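PDB 5Z3K: glucosidase from Croceicoccus marinus, which probably hydrolyses O-glycosidic bonds as a beta-glucosidase of glycoside hydrolase family 39. Local coordinates for residues R389-F394 with S406-P411; F199-G204 with W226-D231; S71-W76 with A84-A89. All coordinates share one frame; numbering follows the deposited sequence.

Contact 1 of 3, residues R389-F394 with S406-P411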
loop_
_atom_site.group_PDB
_atom_site.type_symbol
_atom_site.label_atom_id
_atom_site.label_comp_id
_atom_site.label_asym_id
_atom_site.label_seq_id
_atom_site.Cartn_x
_atom_site.Cartn_y
_atom_site.Cartn_z
ATOM N N ARG A 389 23.615 -13.750 11.033
ATOM C CA ARG A 389 23.752 -12.304 11.014
ATOM C C ARG A 389 22.486 -11.742 10.391
ATOM O O ARG A 389 22.035 -12.244 9.357
ATOM C CB ARG A 389 24.989 -11.891 10.207
ATOM C CG ARG A 389 25.392 -10.445 10.353
ATOM C CD ARG A 389 26.290 -10.035 9.196
ATOM N NE ARG A 389 26.715 -8.647 9.302
ATOM C CZ ARG A 389 27.074 -7.899 8.264
ATOM N NH1 ARG A 389 27.052 -8.413 7.040
ATOM N NH2 ARG A 389 27.449 -6.638 8.449
ATOM N N ASP A 390 21.894 -10.736 11.027
ATOM C CA ASP A 390 20.596 -10.231 10.573
ATOM C C ASP A 390 20.780 -9.176 9.483
ATOM O O ASP A 390 20.454 -7.994 9.626
ATOM C CB ASP A 390 19.791 -9.707 11.751
ATOM C CG ASP A 390 19.188 -10.828 12.568
ATOM O OD1 ASP A 390 18.844 -11.874 11.969
ATOM O OD2 ASP A 390 19.063 -10.671 13.795
ATOM N N VAL A 391 21.329 -9.657 8.374
ATOM C CA VAL A 391 21.532 -8.889 7.156
ATOM C C VAL A 391 21.089 -9.762 5.992
ATOM O O VAL A 391 21.414 -10.952 5.936
ATOM C CB VAL A 391 23.008 -8.456 6.985
ATOM C CG1 VAL A 391 23.306 -8.089 5.532
ATOM C CG2 VAL A 391 23.332 -7.296 7.892
ATOM N N PHE A 392 20.334 -9.178 5.071
ATOM C CA PHE A 392 19.866 -9.877 3.888
ATOM C C PHE A 392 20.693 -9.413 2.700
ATOM O O PHE A 392 20.831 -8.206 2.476
ATOM C CB PHE A 392 18.377 -9.603 3.658
ATOM C CG PHE A 392 17.818 -10.250 2.419
ATOM C CD1 PHE A 392 18.165 -11.546 2.074
ATOM C CD2 PHE A 392 16.935 -9.560 1.605
ATOM C CE1 PHE A 392 17.647 -12.141 0.935
ATOM C CE2 PHE A 392 16.413 -10.152 0.460
ATOM C CZ PHE A 392 16.768 -11.444 0.129
ATOM N N GLU A 393 21.251 -10.364 1.955
ATOM C CA GLU A 393 22.088 -10.072 0.798
ATOM C C GLU A 393 21.440 -10.647 -0.450
ATOM O O GLU A 393 21.027 -11.812 -0.461
ATOM C CB GLU A 393 23.501 -10.641 0.974
ATOM C CG GLU A 393 24.063 -10.491 2.383
ATOM C CD GLU A 393 25.537 -10.855 2.470
ATOM O OE1 GLU A 393 25.869 -12.055 2.327
ATOM O OE2 GLU A 393 26.361 -9.940 2.686
ATOM N N PHE A 394 21.355 -9.835 -1.499
ATOM C CA PHE A 394 20.693 -10.259 -2.723
ATOM C C PHE A 394 21.403 -9.638 -3.916
ATOM O O PHE A 394 22.178 -8.689 -3.779
ATOM C CB PHE A 394 19.195 -9.898 -2.715
ATOM C CG PHE A 394 18.917 -8.429 -2.539
ATOM C CD1 PHE A 394 19.040 -7.828 -1.298
ATOM C CD2 PHE A 394 18.511 -7.656 -3.613
ATOM C CE1 PHE A 394 18.786 -6.481 -1.134
ATOM C CE2 PHE A 394 18.251 -6.308 -3.454
ATOM C CZ PHE A 394 18.391 -5.720 -2.216
ATOM N N SER A 406 22.839 -5.343 0.117
ATOM C CA SER A 406 22.573 -5.847 1.458
ATOM C C SER A 406 21.821 -4.799 2.269
ATOM O O SER A 406 22.031 -3.594 2.103
ATOM C CB SER A 406 23.872 -6.232 2.173
ATOM O OG SER A 406 24.503 -5.082 2.700
ATOM N N LEU A 407 20.944 -5.272 3.155
ATOM C CA LEU A 407 20.209 -4.395 4.053
ATOM C C LEU A 407 20.033 -5.082 5.399
ATOM O O LEU A 407 20.055 -6.311 5.497
ATOM C CB LEU A 407 18.837 -4.007 3.479
ATOM C CG LEU A 407 17.748 -5.089 3.491
ATOM C CD1 LEU A 407 16.375 -4.476 3.670
ATOM C CD2 LEU A 407 17.790 -5.904 2.209
ATOM N N ASN A 408 19.853 -4.267 6.440
ATOM C CA ASN A 408 19.551 -4.785 7.770
ATOM C C ASN A 408 18.100 -5.264 7.833
ATOM O O ASN A 408 17.190 -4.583 7.351
ATOM C CB ASN A 408 19.802 -3.715 8.829
ATOM C CG ASN A 408 21.274 -3.337 8.938
ATOM O OD1 ASN A 408 22.154 -4.104 8.543
ATOM N ND2 ASN A 408 21.541 -2.145 9.456
ATOM N N VAL A 409 17.893 -6.442 8.417
ATOM C CA VAL A 409 16.565 -7.041 8.552
ATOM C C VAL A 409 16.351 -7.319 10.032
ATOM O O VAL A 409 17.330 -7.558 10.751
ATOM C CB VAL A 409 16.433 -8.332 7.726
ATOM C CG1 VAL A 409 16.367 -8.030 6.226
ATOM C CG2 VAL A 409 17.571 -9.288 8.048
ATOM N N PRO A 410 15.121 -7.293 10.536
ATOM C CA PRO A 410 14.903 -7.590 11.949
ATOM C C PRO A 410 15.223 -9.044 12.244
ATOM O O PRO A 410 15.241 -9.884 11.333
ATOM C CB PRO A 410 13.409 -7.285 12.156
ATOM C CG PRO A 410 12.796 -7.341 10.805
ATOM C CD PRO A 410 13.866 -6.968 9.824
ATOM N N PRO A 411 15.518 -9.378 13.498
ATOM C CA PRO A 411 15.673 -10.792 13.854
ATOM C C PRO A 411 14.398 -11.559 13.552
ATOM O O PRO A 411 13.285 -11.086 13.809
ATOM C CB PRO A 411 15.960 -10.755 15.358
ATOM C CG PRO A 411 15.495 -9.411 15.813
ATOM C CD PRO A 411 15.702 -8.490 14.655
#
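Leu407 and Phe394 both place CG between the backbone N and the carbonyl carbon (chi1 74° and 58°), and these two torsions bring Leu407 CD2 to 3.5 Å from Phe394 CE1, the two side chains crossing at about a right angle. Phe392 turns CG anti to its own N (chi1 178°), which lays its side chain alongside that of Leu407, pointing the same way, with Phe392 CD2 3.8 Å from Leu407 CD2. One leucine methyl thus serves two phenylalanine rings. Val409 CG1 extends the apolar face by meeting Phe392 CB at 3.6 Å, a place suited to a compact branched side chain.

The backbones form an antiparallel beta hairpin, strands 391-394 and 405-408, with their segment axes 4.7 Å apart. Phe392 and Leu407 are its hydrogen-bonded pair: Phe392 N donates to Leu407 O at 2.9 Å, and Leu407 N returns a bond to Phe392 O. The non-hydrogen-bonded pairs Val391 with Asn408 and Glu393 with Ser406 send their side chains to the other face, where Val391 CG2 lies 3.5 Å from Asn408 OD1; the other end of that amide, ND2, hydrogen-bonds Leu201 O. Beyond the strand, the N-H of Val409 points almost straight at Asp390 O (N to O 3.2 Å), although it approaches from above the carbonyl plane. Asp390 centres an inverse gamma turn; its OD2 packs 3.4 Å from Pro411 CA, while OD1 makes a salt bridge with Arg387, whose NH1 also hydrogen-bonds Pro410 O. The apolar face of Leu407 and Val409 rests on Trp228 of barrel strand 223-229.

Contact 2 of 3, residues F199-G204 with W226-D231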
loop_
_atom_site.group_PDB
_atom_site.type_symbol
_atom_site.label_atom_id
_atom_site.label_comp_id
_atom_site.label_asym_id
_atom_site.label_seq_id
_atom_site.Cartn_x
_atom_site.Cartn_y
_atom_site.Cartn_z
ATOM N N PHE A 199 15.911 1.048 2.451
ATOM C CA PHE A 199 16.536 0.216 3.480
ATOM C C PHE A 199 16.300 0.849 4.850
ATOM O O PHE A 199 17.230 1.398 5.459
ATOM C CB PHE A 199 18.030 0.049 3.196
ATOM C CG PHE A 199 18.332 -0.490 1.818
ATOM C CD1 PHE A 199 17.526 -1.459 1.244
ATOM C CD2 PHE A 199 19.425 -0.033 1.107
ATOM C CE1 PHE A 199 17.797 -1.959 -0.013
ATOM C CE2 PHE A 199 19.706 -0.528 -0.147
ATOM C CZ PHE A 199 18.894 -1.492 -0.710
ATOM N N PRO A 200 15.066 0.771 5.377
ATOM C CA PRO A 200 14.707 1.595 6.549
ATOM C C PRO A 200 15.388 1.204 7.850
ATOM O O PRO A 200 15.290 1.976 8.812
ATOM C CB PRO A 200 13.189 1.410 6.665
ATOM C CG PRO A 200 12.919 0.099 5.987
ATOM C CD PRO A 200 13.906 0.024 4.855
ATOM N N LEU A 201 16.040 0.046 7.940
ATOM C CA LEU A 201 16.831 -0.273 9.124
ATOM C C LEU A 201 18.320 -0.008 8.907
ATOM O O LEU A 201 19.151 -0.520 9.665
ATOM C CB LEU A 201 16.615 -1.726 9.556
ATOM C CG LEU A 201 15.185 -2.163 9.907
ATOM C CD1 LEU A 201 15.155 -3.618 10.374
ATOM C CD2 LEU A 201 14.562 -1.240 10.951
ATOM N N ASN A 202 18.672 0.771 7.886
ATOM C CA ASN A 202 20.060 1.107 7.576
ATOM C C ASN A 202 20.264 2.599 7.797
ATOM O O ASN A 202 19.554 3.418 7.207
ATOM C CB ASN A 202 20.414 0.742 6.131
ATOM C CG ASN A 202 20.683 -0.742 5.943
ATOM O OD1 ASN A 202 19.778 -1.562 6.024
ATOM N ND2 ASN A 202 21.936 -1.090 5.670
ATOM N N GLU A 203 21.240 2.956 8.632
ATOM C CA GLU A 203 21.591 4.362 8.768
ATOM C C GLU A 203 22.225 4.854 7.473
ATOM O O GLU A 203 22.834 4.087 6.726
ATOM C CB GLU A 203 22.542 4.572 9.948
ATOM C CG GLU A 203 23.926 4.008 9.714
ATOM C CD GLU A 203 24.799 4.074 10.956
ATOM O OE1 GLU A 203 24.401 4.745 11.935
ATOM O OE2 GLU A 203 25.881 3.453 10.949
ATOM N N GLY A 204 22.054 6.142 7.185
ATOM C CA GLY A 204 22.558 6.673 5.941
ATOM C C GLY A 204 22.104 8.081 5.628
ATOM O O GLY A 204 21.305 8.688 6.351
ATOM N N TRP A 226 8.730 5.099 3.254
ATOM C CA TRP A 226 9.709 4.018 3.314
ATOM C C TRP A 226 9.070 2.756 2.753
ATOM O O TRP A 226 7.863 2.711 2.503
ATOM C CB TRP A 226 10.198 3.789 4.756
ATOM C CG TRP A 226 9.075 3.611 5.734
ATOM C CD1 TRP A 226 8.293 4.594 6.262
ATOM C CD2 TRP A 226 8.596 2.376 6.292
ATOM N NE1 TRP A 226 7.356 4.053 7.109
ATOM C CE2 TRP A 226 7.514 2.692 7.140
ATOM C CE3 TRP A 226 8.963 1.037 6.143
ATOM C CZ2 TRP A 226 6.813 1.716 7.864
ATOM C CZ3 TRP A 226 8.258 0.067 6.854
ATOM C CH2 TRP A 226 7.194 0.417 7.699
HETATM N N MSE A 227 9.891 1.717 2.571
HETATM C CA MSE A 227 9.405 0.464 1.967
HETATM C C MSE A 227 9.837 -0.767 2.751
HETATM O O MSE A 227 10.808 -0.718 3.506
HETATM C CB MSE A 227 9.885 0.341 0.522
HETATM C CG MSE A 227 11.224 -0.387 0.308
HETATM SE SE MSE A 227 11.576 -0.337 -1.633
HETATM C CE MSE A 227 11.232 1.541 -1.660
ATOM N N TRP A 228 9.122 -1.873 2.560
ATOM C CA TRP A 228 9.518 -3.139 3.163
ATOM C C TRP A 228 8.919 -4.301 2.376
ATOM O O TRP A 228 7.763 -4.243 1.958
ATOM C CB TRP A 228 9.098 -3.249 4.631
ATOM C CG TRP A 228 9.862 -4.356 5.256
ATOM C CD1 TRP A 228 9.413 -5.609 5.560
ATOM C CD2 TRP A 228 11.254 -4.334 5.579
ATOM N NE1 TRP A 228 10.446 -6.363 6.084
ATOM C CE2 TRP A 228 11.587 -5.603 6.093
ATOM C CE3 TRP A 228 12.252 -3.359 5.483
ATOM C CZ2 TRP A 228 12.877 -5.919 6.515
ATOM C CZ3 TRP A 228 13.529 -3.676 5.902
ATOM C CH2 TRP A 228 13.827 -4.942 6.420
ATOM N N TYR A 229 9.713 -5.355 2.189
ATOM C CA TYR A 229 9.268 -6.578 1.541
ATOM C C TYR A 229 9.558 -7.769 2.442
ATOM O O TYR A 229 10.513 -7.755 3.221
ATOM C CB TYR A 229 9.972 -6.806 0.198
ATOM C CG TYR A 229 9.820 -5.697 -0.807
ATOM C CD1 TYR A 229 8.606 -5.468 -1.445
ATOM C CD2 TYR A 229 10.903 -4.889 -1.136
ATOM C CE1 TYR A 229 8.470 -4.453 -2.387
ATOM C CE2 TYR A 229 10.779 -3.876 -2.068
ATOM C CZ TYR A 229 9.564 -3.662 -2.689
ATOM O OH TYR A 229 9.456 -2.650 -3.618
ATOM N N GLY A 230 8.753 -8.820 2.299
ATOM C CA GLY A 230 8.928 -10.010 3.119
ATOM C C GLY A 230 9.807 -11.099 2.524
ATOM O O GLY A 230 9.690 -12.259 2.923
ATOM N N ASP A 231 10.685 -10.756 1.568
ATOM C CA ASP A 231 11.399 -11.792 0.818
ATOM C C ASP A 231 12.186 -12.716 1.733
ATOM O O ASP A 231 12.193 -13.933 1.536
ATOM C CB ASP A 231 12.356 -11.169 -0.198
ATOM C CG ASP A 231 11.639 -10.463 -1.304
ATOM O OD1 ASP A 231 11.283 -9.295 -1.087
ATOM O OD2 ASP A 231 11.436 -11.065 -2.379
#
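Phe199 to Asn202 form a type I beta turn, closed by Asn202 N to Phe199 O, and its second residue, Pro200, comes within 6.4 Å of Trp226 between CA atoms. The turn belongs to the loop after strand 191-197 of the (beta/alpha)8 barrel and leans on the next strand, 223-229, so the contact joins the loop after one barrel strand to the C-terminal part of the next. Proline suits this turn position because its ring already fixes phi near the value required, here -69°, and offers a rigid apolar surface to the strand.

Pro200 CG does most of the touching. It lies 3.6 Å from Trp228 CE3 and 4.1 Å from Trp226 CE3, reaching the benzo parts of both indoles, while Pro200 CD lies at the edge of the Trp228 ring and in its plane. Trp228 sets CG anti to the backbone N (chi1 -164°), which carries the six-membered ring toward the turn. Its NE1 hydrogen-bonds Asp238 OD2, so the indole can present hydrocarbon to the proline and still satisfy its N-H. Leu201 adds a looser touch, CD1 to Trp228 CH2 at 4.4 Å, and also packs on Ile242 of helix 238-252, as do both tryptophans. The carbonyl of Met227, a selenomethionine, is buried without a hydrogen-bonding partner: Pro200 CG sits 3.4 Å from Met227 O.

Contact 3 of 3, residues S71-W76 with A84-A89; sequences SLFPDW and ASYNFA
Asn87 and Leu72 supply the main polar join between the two pieces of this loop: Asn87 N donates to Leu72 O at 2.8 Å, coming from above the carbonyl plane. The asparagine side chain makes a second, longer bond, ND2 to Ser71 O at 3.3 Å, again out of the carbonyl plane and with the acceptor tilted slightly from the amide. With CG anti to its backbone N (chi1 173°), Asn87 swings the amide toward the 71-76 segment, where a short amide can reach a main-chain oxygen. A water ties the other end. It accepts from Asp75 N and donates to Asp75 O and to Ser85 O, 2.7 Å away from the latter, and it also lies over the centre of the Phe73 ring.

Aromatic contact centres on an edge-to-face pair, the edge of Phe73 toward the face of Tyr86, with ring centroids 4.9 Å apart and planes at 71°. Phe73 CD1 stands 3.6 Å above the middle of the tyrosine ring. Tyrosine suits the place because its ring gives Phe73 a flat surface while its hydroxyl bonds to Pro80 O. Losing the ring to an alanine here would probably leave the Phe73 edge with no face to meet and Pro80 O without its hydroxyl partner.

Carbon-to-carbon touches complete the join. Phe73 CE1 meets Ser85 CB at 3.6 Å and Pro74 CD packs on Asn87 CB at 3.9 Å, while Leu72 CD2 and Phe88 CD1 form a looser, apolar pair.

Both segments lie in the long connection between strand 53-55 and helix 89-100, and Phe73 and Tyr86 both pack against Val129 of helix 123-138.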
loop_
_atom_site.group_PDB
_atom_site.type_symbol
_atom_site.label_atom_id
_atom_site.label_comp_id
_atom_site.label_asym_id
_atom_site.label_seq_id
_atom_site.Cartn_x
_atom_site.Cartn_y
_atom_site.Cartn_z
ATOM N N SER A 71 7.860 12.272 -20.437
ATOM C CA SER A 71 7.955 13.017 -19.189
ATOM C C SER A 71 6.842 14.056 -19.095
ATOM O O SER A 71 6.307 14.518 -20.105
ATOM C CB SER A 71 9.326 13.696 -19.088
ATOM O OG SER A 71 9.415 14.575 -17.967
ATOM N N LEU A 72 6.512 14.438 -17.855
ATOM C CA LEU A 72 5.486 15.452 -17.620
ATOM C C LEU A 72 5.892 16.806 -18.185
ATOM O O LEU A 72 5.028 17.634 -18.492
ATOM C CB LEU A 72 5.203 15.586 -16.121
ATOM C CG LEU A 72 4.481 14.444 -15.394
ATOM C CD1 LEU A 72 4.748 14.554 -13.900
ATOM C CD2 LEU A 72 3.002 14.514 -15.660
ATOM N N PHE A 73 7.197 17.064 -18.286
ATOM C CA PHE A 73 7.731 18.274 -18.905
ATOM C C PHE A 73 8.763 17.803 -19.920
ATOM O O PHE A 73 9.955 17.695 -19.606
ATOM C CB PHE A 73 8.334 19.210 -17.858
ATOM C CG PHE A 73 8.433 20.638 -18.308
ATOM C CD1 PHE A 73 7.314 21.459 -18.301
ATOM C CD2 PHE A 73 9.654 21.167 -18.712
ATOM C CE1 PHE A 73 7.404 22.780 -18.707
ATOM C CE2 PHE A 73 9.753 22.482 -19.112
ATOM C CZ PHE A 73 8.625 23.292 -19.113
ATOM N N PRO A 74 8.333 17.469 -21.139
ATOM C CA PRO A 74 9.208 16.702 -22.041
ATOM C C PRO A 74 10.388 17.481 -22.589
ATOM O O PRO A 74 11.386 16.857 -22.961
ATOM C CB PRO A 74 8.262 16.265 -23.171
ATOM C CG PRO A 74 7.096 17.175 -23.078
ATOM C CD PRO A 74 6.964 17.592 -21.652
ATOM N N ASP A 75 10.308 18.807 -22.653
ATOM C CA ASP A 75 11.344 19.650 -23.251
ATOM C C ASP A 75 11.715 20.716 -22.232
ATOM O O ASP A 75 10.961 21.673 -22.028
ATOM C CB ASP A 75 10.840 20.282 -24.551
ATOM C CG ASP A 75 11.862 21.191 -25.221
ATOM O OD1 ASP A 75 12.825 21.649 -24.573
ATOM O OD2 ASP A 75 11.677 21.460 -26.425
ATOM N N TRP A 76 12.890 20.581 -21.621
ATOM C CA TRP A 76 13.247 21.503 -20.548
ATOM C C TRP A 76 13.631 22.897 -21.045
ATOM O O TRP A 76 13.867 23.783 -20.216
ATOM C CB TRP A 76 14.370 20.897 -19.703
ATOM C CG TRP A 76 13.828 19.908 -18.709
ATOM C CD1 TRP A 76 13.864 18.541 -18.797
ATOM C CD2 TRP A 76 13.141 20.215 -17.495
ATOM N NE1 TRP A 76 13.242 17.979 -17.698
ATOM C CE2 TRP A 76 12.790 18.985 -16.884
ATOM C CE3 TRP A 76 12.791 21.411 -16.856
ATOM C CZ2 TRP A 76 12.106 18.922 -15.669
ATOM C CZ3 TRP A 76 12.115 21.347 -15.642
ATOM C CH2 TRP A 76 11.781 20.108 -15.061
ATOM N N ALA A 84 0.826 24.376 -22.566
ATOM C CA ALA A 84 1.214 23.585 -23.728
ATOM C C ALA A 84 2.590 22.947 -23.566
ATOM O O ALA A 84 2.919 22.030 -24.322
ATOM C CB ALA A 84 1.177 24.450 -24.989
ATOM N N SER A 85 3.400 23.402 -22.603
ATOM C CA SER A 85 4.722 22.822 -22.383
ATOM C C SER A 85 4.679 21.535 -21.567
ATOM O O SER A 85 5.718 20.877 -21.425
ATOM C CB SER A 85 5.646 23.823 -21.668
ATOM O OG SER A 85 5.813 25.023 -22.415
ATOM N N TYR A 86 3.515 21.173 -21.035
ATOM C CA TYR A 86 3.352 20.036 -20.139
ATOM C C TYR A 86 2.670 18.888 -20.870
ATOM O O TYR A 86 1.896 19.099 -21.803
ATOM C CB TYR A 86 2.526 20.425 -18.913
ATOM C CG TYR A 86 3.214 21.430 -18.028
ATOM C CD1 TYR A 86 3.293 22.771 -18.399
ATOM C CD2 TYR A 86 3.804 21.043 -16.831
ATOM C CE1 TYR A 86 3.937 23.702 -17.594
ATOM C CE2 TYR A 86 4.450 21.971 -16.014
ATOM C CZ TYR A 86 4.514 23.297 -16.414
ATOM O OH TYR A 86 5.155 24.222 -15.621
ATOM N N ASN A 87 2.957 17.667 -20.426
ATOM C CA ASN A 87 2.429 16.449 -21.047
ATOM C C ASN A 87 1.580 15.750 -19.988
ATOM O O ASN A 87 2.050 14.852 -19.282
ATOM C CB ASN A 87 3.597 15.566 -21.577
ATOM C CG ASN A 87 3.143 14.204 -22.082
ATOM O OD1 ASN A 87 1.977 14.006 -22.437
ATOM N ND2 ASN A 87 4.073 13.252 -22.104
ATOM N N PHE A 88 0.327 16.198 -19.859
ATOM C CA PHE A 88 -0.566 15.732 -18.802
ATOM C C PHE A 88 -1.506 14.608 -19.239
ATOM O O PHE A 88 -2.166 14.017 -18.379
ATOM C CB PHE A 88 -1.426 16.891 -18.268
ATOM C CG PHE A 88 -0.671 17.930 -17.459
ATOM C CD1 PHE A 88 0.155 17.568 -16.400
ATOM C CD2 PHE A 88 -0.833 19.280 -17.734
ATOM C CE1 PHE A 88 0.817 18.539 -15.637
ATOM C CE2 PHE A 88 -0.174 20.262 -16.969
ATOM C CZ PHE A 88 0.657 19.885 -15.926
ATOM N N ALA A 89 -1.580 14.287 -20.530
ATOM C CA ALA A 89 -2.712 13.516 -21.036
ATOM C C ALA A 89 -2.846 12.170 -20.330
ATOM O O ALA A 89 -3.913 11.846 -19.793
ATOM C CB ALA A 89 -2.597 13.317 -22.548
HETATM O O HOH W 1 8.369 20.747 -22.112
#

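How the contacts relate
Contacts 1 and 2 form one continuous region, with centres about 9 Å apart. Asn408 of the hairpin probably makes two hydrogen bonds to the turn of contact 2, from N to Asn202 OD1 (2.7 Å) and from ND2 to Leu201 O (2.9 Å). Trp228 is shared, packing against both turn and hairpin, with its CH2 3.5 Å from Asn408 O. As in other (beta/alpha)8 glycosidases, the active site probably lies at the C-terminal ends of the barrel strands, the end at which contact 2 sits. Contact 3, in the connection after barrel strand 53-55, stands apart: its centre is about 33 Å from that of contact 2 and about 41 Å from that of contact 1.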